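Local coordinates for uncharacterized protein (Sulfolobus solfataricus P2, PDB 2QS7) that is of unknown function but belongs to the DsrE/DsrF-like family and is a putative oxidoreductase, at residues A[11-16]-A[42-47]; A[100-105]-A[122-127]. All coordinates share one frame; numbering follows the deposited sequence. Where two conformers were deposited one is given.

Contact 1 of 2, residues A[11-16]-A[42-47]; sequences SIIVFS and FFTFWG
Ile13 and Val14 run parallel to Phe42 and Phe43, joined by backbone bonds from Phe42 N to Ile12 O (2.9 Å) and from Val14 N to Phe42 O (2.8 Å); Thr44 N bonds to Val14 O just past the ladder, and Gly47 N, in the helical turn that follows, donates to Phe15 O. The Gly47 donor approaches Phe15 O from well above the carbonyl plane, at 3.0 Å. Gly47, with no side chain, lets its CA come within 3.5 Å of Val14 O, where a CA-H...O contact forms.

On one face of the sheet Val14 and Phe43 point the same way, and Val14 CB sits over the face of the Phe43 ring, 4.1 Å from its centroid. On the other face, CG2 of Ile13 meets CG2 of Thr44 at 3.5 Å, while Thr44 OG1 turns to Thr108. Beyond the strand, Phe15 has CG anti to its N (chi1 170°), which brings CE1 within 3.6 Å of Phe45 CG, the two rings inclined at 41°. CE2 of the same ring lies 3.6 Å from Trp46 CD1, and the indole directs an edge at the Phe15 face in an offset edge-to-face pair. A serine in place of Phe15 would probably leave the Trp46 edge and the Phe45 ring without their shared partner and open a gap in this aromatic cluster.

Asp20 of the second subunit accepts a hydrogen bond from Trp46 NE1 and Tyr68 of that subunit stacks on the indole, so the cluster reaches the subunit interface. Within the chain, strand 9-14 lies between strands 38-43 and 140-143, and helix 19-34, the crossover of this beta-alpha-beta unit, packs on Val14 through Leu22 and Val25.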
ATOM      1  N   SER A  11      -6.216  10.638  -5.206  1.00 50.94           N
ATOM      2  CA  SER A  11      -4.895  10.603  -5.792  1.00 50.00           C
ATOM      3  C   SER A  11      -4.258   9.273  -5.457  1.00 50.27           C
ATOM      4  O   SER A  11      -4.334   8.788  -4.330  1.00 49.57           O
ATOM      5  CB  SER A  11      -4.050  11.781  -5.292  1.00 50.75           C
ATOM      6  OG  SER A  11      -4.681  13.068  -5.550  1.00 50.05           O
ATOM      7  N   ILE A  12      -3.622   8.672  -6.443  1.00 50.82           N
ATOM      8  CA  ILE A  12      -3.014   7.355  -6.244  1.00 51.70           C
ATOM      9  C   ILE A  12      -1.608   7.323  -6.769  1.00 51.75           C
ATOM     10  O   ILE A  12      -1.363   7.752  -7.901  1.00 49.55           O
ATOM     11  CB  ILE A  12      -3.798   6.254  -7.023  1.00 52.64           C
ATOM     12  CG1 ILE A  12      -5.282   6.274  -6.644  1.00 54.18           C
ATOM     13  CG2 ILE A  12      -3.161   4.848  -6.786  1.00 52.08           C
ATOM     14  CD1 ILE A  12      -6.090   5.204  -7.431  1.00 51.94           C
ATOM     15  N   ILE A  13      -0.688   6.832  -5.927  1.00 52.39           N
ATOM     16  CA  ILE A  13       0.695   6.588  -6.325  1.00 52.69           C
ATOM     17  C   ILE A  13       0.690   5.142  -6.784  1.00 51.27           C
ATOM     18  O   ILE A  13       0.465   4.197  -5.995  1.00 52.08           O
ATOM     19  CB  ILE A  13       1.727   6.765  -5.208  1.00 54.65           C
ATOM     20  CG1 ILE A  13       1.713   8.196  -4.709  1.00 55.80           C
ATOM     21  CG2 ILE A  13       3.161   6.380  -5.684  1.00 47.71           C
ATOM     22  CD1 ILE A  13       2.616   8.431  -3.454  1.00 56.44           C
ATOM     23  N   VAL A  14       0.854   4.974  -8.084  1.00 51.45           N
ATOM     24  CA  VAL A  14       0.832   3.634  -8.699  1.00 50.43           C
ATOM     25  C   VAL A  14       2.251   3.171  -8.753  1.00 52.51           C
ATOM     26  O   VAL A  14       2.985   3.438  -9.717  1.00 52.46           O
ATOM     27  CB  VAL A  14       0.192   3.638 -10.113  1.00 50.97           C
ATOM     28  CG1 VAL A  14       0.084   2.206 -10.662  1.00 48.34           C
ATOM     29  CG2 VAL A  14      -1.192   4.334 -10.092  1.00 49.53           C
ATOM     30  N   PHE A  15       2.660   2.515  -7.669  1.00 51.41           N
ATOM     31  CA  PHE A  15       4.022   1.978  -7.542  1.00 51.32           C
ATOM     32  C   PHE A  15       4.170   0.596  -8.139  1.00 51.87           C
ATOM     33  O   PHE A  15       5.233   0.250  -8.750  1.00 52.15           O
ATOM     34  CB  PHE A  15       4.355   1.907  -6.046  1.00 50.63           C
ATOM     35  CG  PHE A  15       5.603   1.178  -5.727  1.00 50.77           C
ATOM     36  CD1 PHE A  15       6.813   1.825  -5.711  1.00 54.96           C
ATOM     37  CD2 PHE A  15       5.583  -0.175  -5.448  1.00 53.36           C
ATOM     38  CE1 PHE A  15       7.954   1.133  -5.423  1.00 51.11           C
ATOM     39  CE2 PHE A  15       6.710  -0.831  -5.143  1.00 49.31           C
ATOM     40  CZ  PHE A  15       7.897  -0.191  -5.139  1.00 48.49           C
ATOM     41  N   SER A  16       3.138  -0.222  -7.915  1.00 52.15           N
ATOM     42  CA  SER A  16       3.162  -1.635  -8.361  1.00 54.14           C
ATOM     43  C   SER A  16       2.931  -1.796  -9.857  1.00 54.21           C
ATOM     44  O   SER A  16       2.360  -0.928 -10.518  1.00 53.84           O
ATOM     45  CB  SER A  16       2.138  -2.443  -7.572  1.00 55.05           C
ATOM     46  OG  SER A  16       2.380  -2.311  -6.175  1.00 53.92           O
ATOM     47  N   PHE A  42      -0.254   8.948 -10.245  1.00 52.41           N
ATOM     48  CA  PHE A  42       1.185   9.166 -10.337  0.50 53.10           C
ATOM     49  C   PHE A  42       1.891   7.824 -10.479  1.00 53.17           C
ATOM     50  O   PHE A  42       1.971   7.037  -9.525  1.00 53.29           O
ATOM     51  CB  PHE A  42       1.702   9.880  -9.106  0.50 50.14           C
ATOM     52  CG  PHE A  42       3.161  10.220  -9.184  0.50 53.69           C
ATOM     53  CD1 PHE A  42       3.615  11.147 -10.089  0.50 48.87           C
ATOM     54  CD2 PHE A  42       4.083   9.616  -8.349  0.50 55.92           C
ATOM     55  CE1 PHE A  42       4.957  11.460 -10.139  0.50 50.96           C
ATOM     56  CE2 PHE A  42       5.399   9.945  -8.405  0.50 46.03           C
ATOM     57  CZ  PHE A  42       5.831  10.848  -9.285  0.50 43.49           C
ATOM     58  N   PHE A  43       2.403   7.548 -11.684  1.00 52.80           N
ATOM     59  CA  PHE A  43       3.062   6.285 -11.947  1.00 52.14           C
ATOM     60  C   PHE A  43       4.529   6.379 -11.647  1.00 53.74           C
ATOM     61  O   PHE A  43       5.230   7.208 -12.208  1.00 54.58           O
ATOM     62  CB  PHE A  43       2.839   5.835 -13.374  1.00 52.05           C
ATOM     63  CG  PHE A  43       1.437   5.430 -13.650  1.00 52.21           C
ATOM     64  CD1 PHE A  43       0.474   6.390 -13.903  1.00 48.86           C
ATOM     65  CD2 PHE A  43       1.069   4.091 -13.677  1.00 51.93           C
ATOM     66  CE1 PHE A  43      -0.843   6.036 -14.172  1.00 52.75           C
ATOM     67  CE2 PHE A  43      -0.266   3.724 -13.941  1.00 55.33           C
ATOM     68  CZ  PHE A  43      -1.222   4.719 -14.181  1.00 51.64           C
ATOM     69  N   THR A  44       4.991   5.498 -10.776  1.00 54.03           N
ATOM     70  CA  THR A  44       6.357   5.507 -10.319  1.00 53.03           C
ATOM     71  C   THR A  44       6.875   4.076 -10.232  1.00 52.93           C
ATOM     72  O   THR A  44       6.107   3.124 -10.210  1.00 52.59           O
ATOM     73  CB  THR A  44       6.445   6.244  -8.964  1.00 55.46           C
ATOM     74  OG1 THR A  44       7.816   6.489  -8.654  1.00 54.67           O
ATOM     75  CG2 THR A  44       5.771   5.440  -7.820  1.00 51.38           C
ATOM     76  N   PHE A  45       8.180   3.925 -10.234  1.00 52.48           N
ATOM     77  CA  PHE A  45       8.797   2.601 -10.192  1.00 54.75           C
ATOM     78  C   PHE A  45       8.160   1.616 -11.146  1.00 53.37           C
ATOM     79  O   PHE A  45       8.149   1.846 -12.344  1.00 54.26           O
ATOM     80  CB  PHE A  45       8.848   2.069  -8.739  1.00 56.01           C
ATOM     81  CG  PHE A  45       9.955   2.676  -7.930  1.00 59.93           C
ATOM     82  CD1 PHE A  45       9.791   3.927  -7.322  1.00 63.39           C
ATOM     83  CD2 PHE A  45      11.195   2.027  -7.831  1.00 62.68           C
ATOM     84  CE1 PHE A  45      10.853   4.520  -6.603  1.00 66.59           C
ATOM     85  CE2 PHE A  45      12.255   2.607  -7.119  1.00 64.51           C
ATOM     86  CZ  PHE A  45      12.086   3.849  -6.508  1.00 65.38           C
ATOM     87  N   TRP A  46       7.608   0.538 -10.626  1.00 52.64           N
ATOM     88  CA  TRP A  46       7.091  -0.536 -11.473  1.00 53.63           C
ATOM     89  C   TRP A  46       5.866  -0.118 -12.256  1.00 52.47           C
ATOM     90  O   TRP A  46       5.610  -0.611 -13.362  1.00 51.79           O
ATOM     91  CB  TRP A  46       6.787  -1.761 -10.614  1.00 52.02           C
ATOM     92  CG  TRP A  46       7.886  -2.079  -9.688  1.00 51.89           C
ATOM     93  CD1 TRP A  46       7.821  -2.162  -8.335  1.00 50.77           C
ATOM     94  CD2 TRP A  46       9.252  -2.316 -10.044  1.00 50.92           C
ATOM     95  NE1 TRP A  46       9.059  -2.466  -7.824  1.00 53.64           N
ATOM     96  CE2 TRP A  46       9.957  -2.550  -8.850  1.00 53.20           C
ATOM     97  CE3 TRP A  46       9.949  -2.345 -11.258  1.00 53.93           C
ATOM     98  CZ2 TRP A  46      11.331  -2.827  -8.830  1.00 56.10           C
ATOM     99  CZ3 TRP A  46      11.300  -2.599 -11.242  1.00 55.44           C
ATOM    100  CH2 TRP A  46      11.983  -2.851 -10.030  1.00 56.18           C
ATOM    101  N   GLY A  47       5.114   0.799 -11.674  1.00 53.30           N
ATOM    102  CA  GLY A  47       3.921   1.312 -12.309  1.00 53.08           C
ATOM    103  C   GLY A  47       4.297   2.150 -13.504  1.00 53.96           C
ATOM    104  O   GLY A  47       3.575   2.204 -14.479  1.00 54.60           O
TER

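Contact 2 of 2, residues A[100-105]-A[122-127]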
ATOM      1  N   VAL A 100      -9.500  13.241 -14.984  1.00 53.43           N
ATOM      2  CA  VAL A 100      -8.468  12.319 -14.609  1.00 52.77           C
ATOM      3  C   VAL A 100      -7.164  12.818 -15.212  1.00 52.89           C
ATOM      4  O   VAL A 100      -7.114  13.141 -16.410  1.00 52.47           O
ATOM      5  CB  VAL A 100      -8.776  10.876 -15.136  1.00 54.42           C
ATOM      6  CG1 VAL A 100      -7.604   9.912 -14.809  1.00 46.56           C
ATOM      7  CG2 VAL A 100     -10.076  10.388 -14.570  1.00 53.16           C
ATOM      8  N   LYS A 101      -6.122  12.901 -14.376  1.00 52.37           N
ATOM      9  CA  LYS A 101      -4.798  13.312 -14.821  1.00 52.50           C
ATOM     10  C   LYS A 101      -3.804  12.207 -14.511  1.00 53.47           C
ATOM     11  O   LYS A 101      -3.826  11.626 -13.420  1.00 53.33           O
ATOM     12  CB  LYS A 101      -4.366  14.594 -14.136  1.00 54.02           C
ATOM     13  CG  LYS A 101      -5.204  15.813 -14.513  1.00 55.15           C
ATOM     14  CD  LYS A 101      -4.891  16.251 -15.906  1.00 67.70           C
ATOM     15  CE  LYS A 101      -5.729  17.453 -16.332  1.00 72.49           C
ATOM     16  NZ  LYS A 101      -7.115  17.068 -16.802  1.00 80.66           N
ATOM     17  N   VAL A 102      -2.964  11.917 -15.498  1.00 52.08           N
ATOM     18  CA  VAL A 102      -1.969  10.873 -15.412  1.00 51.85           C
ATOM     19  C   VAL A 102      -0.614  11.504 -15.456  1.00 51.43           C
ATOM     20  O   VAL A 102      -0.276  12.203 -16.417  1.00 51.45           O
ATOM     21  CB  VAL A 102      -2.144   9.891 -16.576  1.00 52.80           C
ATOM     22  CG1 VAL A 102      -1.070   8.805 -16.590  1.00 51.96           C
ATOM     23  CG2 VAL A 102      -3.541   9.275 -16.491  1.00 47.81           C
ATOM     24  N   PHE A 103       0.147  11.274 -14.402  1.00 49.79           N
ATOM     25  CA  PHE A 103       1.496  11.796 -14.255  1.00 51.36           C
ATOM     26  C   PHE A 103       2.507  10.660 -14.188  1.00 53.68           C
ATOM     27  O   PHE A 103       2.224   9.612 -13.647  1.00 52.47           O
ATOM     28  CB  PHE A 103       1.606  12.605 -12.962  1.00 51.68           C
ATOM     29  CG  PHE A 103       0.708  13.796 -12.923  1.00 46.50           C
ATOM     30  CD1 PHE A 103       1.050  14.960 -13.597  1.00 52.19           C
ATOM     31  CD2 PHE A 103      -0.498  13.737 -12.279  1.00 56.65           C
ATOM     32  CE1 PHE A 103       0.222  16.062 -13.591  1.00 53.32           C
ATOM     33  CE2 PHE A 103      -1.328  14.826 -12.252  1.00 52.28           C
ATOM     34  CZ  PHE A 103      -0.965  16.002 -12.910  1.00 50.88           C
ATOM     35  N   ALA A 104       3.692  10.926 -14.719  1.00 53.62           N
ATOM     36  CA  ALA A 104       4.809  10.020 -14.688  1.00 55.56           C
ATOM     37  C   ALA A 104       5.872  10.619 -13.784  1.00 56.92           C
ATOM     38  O   ALA A 104       6.155  11.801 -13.851  1.00 55.27           O
ATOM     39  CB  ALA A 104       5.386   9.807 -16.154  1.00 51.41           C
ATOM     40  N   CYS A 105       6.455   9.780 -12.945  1.00 60.53           N
ATOM     41  CA  CYS A 105       7.500  10.150 -12.010  1.00 60.59           C
ATOM     42  C   CYS A 105       8.845  10.380 -12.680  1.00 59.98           C
ATOM     43  O   CYS A 105       9.418   9.461 -13.257  1.00 59.96           O
ATOM     44  CB  CYS A 105       7.670   8.999 -11.028  1.00 64.92           C
ATOM     45  SG  CYS A 105       9.098   9.109  -9.946  1.00 72.75           S
ATOM     46  N   PHE A 122      -1.438   8.834 -23.163  1.00 56.67           N
ATOM     47  CA  PHE A 122      -2.353   9.327 -22.170  1.00 58.71           C
ATOM     48  C   PHE A 122      -1.678   9.939 -20.941  1.00 55.41           C
ATOM     49  O   PHE A 122      -2.357  10.365 -20.035  1.00 54.46           O
ATOM     50  CB  PHE A 122      -3.396   8.246 -21.836  1.00 63.04           C
ATOM     51  CG  PHE A 122      -2.956   7.197 -20.843  1.00 67.50           C
ATOM     52  CD1 PHE A 122      -1.630   6.916 -20.585  1.00 75.80           C
ATOM     53  CD2 PHE A 122      -3.918   6.400 -20.242  1.00 73.42           C
ATOM     54  CE1 PHE A 122      -1.284   5.928 -19.671  1.00 74.62           C
ATOM     55  CE2 PHE A 122      -3.562   5.400 -19.340  1.00 76.02           C
ATOM     56  CZ  PHE A 122      -2.246   5.171 -19.062  1.00 70.39           C
ATOM     57  N   VAL A 123      -0.346   9.956 -20.907  1.00 54.22           N
ATOM     58  CA  VAL A 123       0.370  10.604 -19.809  1.00 53.19           C
ATOM     59  C   VAL A 123       0.290  12.096 -20.070  1.00 53.81           C
ATOM     60  O   VAL A 123       0.625  12.570 -21.155  1.00 52.24           O
ATOM     61  CB  VAL A 123       1.833  10.171 -19.738  1.00 53.97           C
ATOM     62  CG1 VAL A 123       2.629  11.037 -18.742  1.00 49.31           C
ATOM     63  CG2 VAL A 123       1.917   8.661 -19.418  1.00 54.43           C
ATOM     64  N   ASP A 124      -0.175  12.827 -19.081  1.00 53.04           N
ATOM     65  CA  ASP A 124      -0.341  14.262 -19.180  1.00 54.22           C
ATOM     66  C   ASP A 124       0.940  15.021 -18.880  1.00 54.10           C
ATOM     67  O   ASP A 124       1.219  16.023 -19.499  1.00 52.76           O
ATOM     68  CB  ASP A 124      -1.472  14.698 -18.228  1.00 55.23           C
ATOM     69  CG  ASP A 124      -2.796  14.101 -18.643  1.00 57.62           C
ATOM     70  OD1 ASP A 124      -3.185  14.361 -19.798  1.00 62.06           O
ATOM     71  OD2 ASP A 124      -3.419  13.339 -17.874  1.00 58.03           O
ATOM     72  N   ASP A 125       1.733  14.566 -17.928  1.00 54.69           N
ATOM     73  CA  ASP A 125       2.941  15.290 -17.603  1.00 55.19           C
ATOM     74  C   ASP A 125       3.902  14.430 -16.809  1.00 54.14           C
ATOM     75  O   ASP A 125       3.519  13.414 -16.264  1.00 53.74           O
ATOM     76  CB  ASP A 125       2.598  16.545 -16.783  1.00 58.16           C
ATOM     77  CG  ASP A 125       3.650  17.646 -16.918  1.00 66.26           C
ATOM     78  OD1 ASP A 125       4.733  17.415 -17.543  1.00 73.71           O
ATOM     79  OD2 ASP A 125       3.390  18.759 -16.406  1.00 77.60           O
ATOM     80  N   VAL A 126       5.162  14.867 -16.777  1.00 53.49           N
ATOM     81  CA  VAL A 126       6.238  14.217 -16.040  1.00 54.94           C
ATOM     82  C   VAL A 126       6.540  15.170 -14.913  1.00 55.28           C
ATOM     83  O   VAL A 126       6.823  16.346 -15.167  1.00 56.38           O
ATOM     84  CB  VAL A 126       7.522  14.005 -16.887  1.00 55.58           C
ATOM     85  CG1 VAL A 126       8.715  13.645 -15.999  1.00 55.23           C
ATOM     86  CG2 VAL A 126       7.298  12.920 -17.927  1.00 54.70           C
ATOM     87  N   VAL A 127       6.456  14.684 -13.681  1.00 53.85           N
ATOM     88  CA  VAL A 127       6.612  15.532 -12.527  1.00 53.54           C
ATOM     89  C   VAL A 127       7.343  14.805 -11.415  1.00 55.63           C
ATOM     90  O   VAL A 127       7.561  13.592 -11.458  1.00 56.98           O
ATOM     91  CB  VAL A 127       5.222  15.952 -11.999  1.00 53.55           C
ATOM     92  CG1 VAL A 127       4.370  16.523 -13.119  1.00 54.45           C
ATOM     93  CG2 VAL A 127       4.484  14.800 -11.359  1.00 46.82           C
TER
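Phe122 brings CE1 of its ring to 4.2 Å from Val102 CG1, an oblique apolar contact; its carbonyl oxygen also comes close to Val102 CB and accepts a hydrogen bond from Lys95 NZ. Val123 turns CG1 to Ala104 CB at 4.0 Å and CG2 to Val102 CG1, making a small aliphatic patch.

Asp124 holds both polar atoms of the Val102 backbone, which lie on the same edge of the strand. Its N donates to Val102 O (2.7 Å), and its carboxylate, with CG beside the backbone N (chi1 -64°), folds back so that OD2 accepts from Val102 N at 2.8 Å through the anti lone pair, in a nearly straight bond (171°). The aspartate side chain thus serves as the acceptor for a strand N-H. OD1 forms a salt bridge with Lys95, which probably steadies the carboxylate and favours its charged form.

Strand 125-127 is the outermost of the parallel sheet on this side, reached from strand 99-105 through helix 106-111 as a beta-alpha-beta crossover. Asp125 O accepts from Ala104 N in the carbonyl plane, and its CB lies 3.9 Å from Phe103 CD1. Its OD1 takes the N-H of Val126 from above the carboxylate plane. Val126 rests CG2 near Ala104 CB on the face that Met109 of helix 106-111 covers. At Val127, N donates to Ala104 O, while CG1 touches Phe103 CD1 at 3.7 Å and CG2 reaches Phe103 CB, on the same face as Cys105.

Overall arrangement
From the N terminus, strand 9-14 leads through helix 19-34 to strand 38-43, and contact 1 closes that loop. The chain then passes through several helices before strand 99-105, from which helix 106-111 and a loop lead on to the short edge strand that contact 2 brings back. The two loops therefore follow in series, neither nesting nor crossing. They meet inside the sheet, where strands 38-43 and 99-105 are neighbours: Phe43 N lies 2.9 Å from Phe103 O, and Phe43 O 2.9 Å from Cys105 N, both probable hydrogen bonds. Together the contacts link four strands of one parallel sheet, from 125-127 at its edge to 9-14.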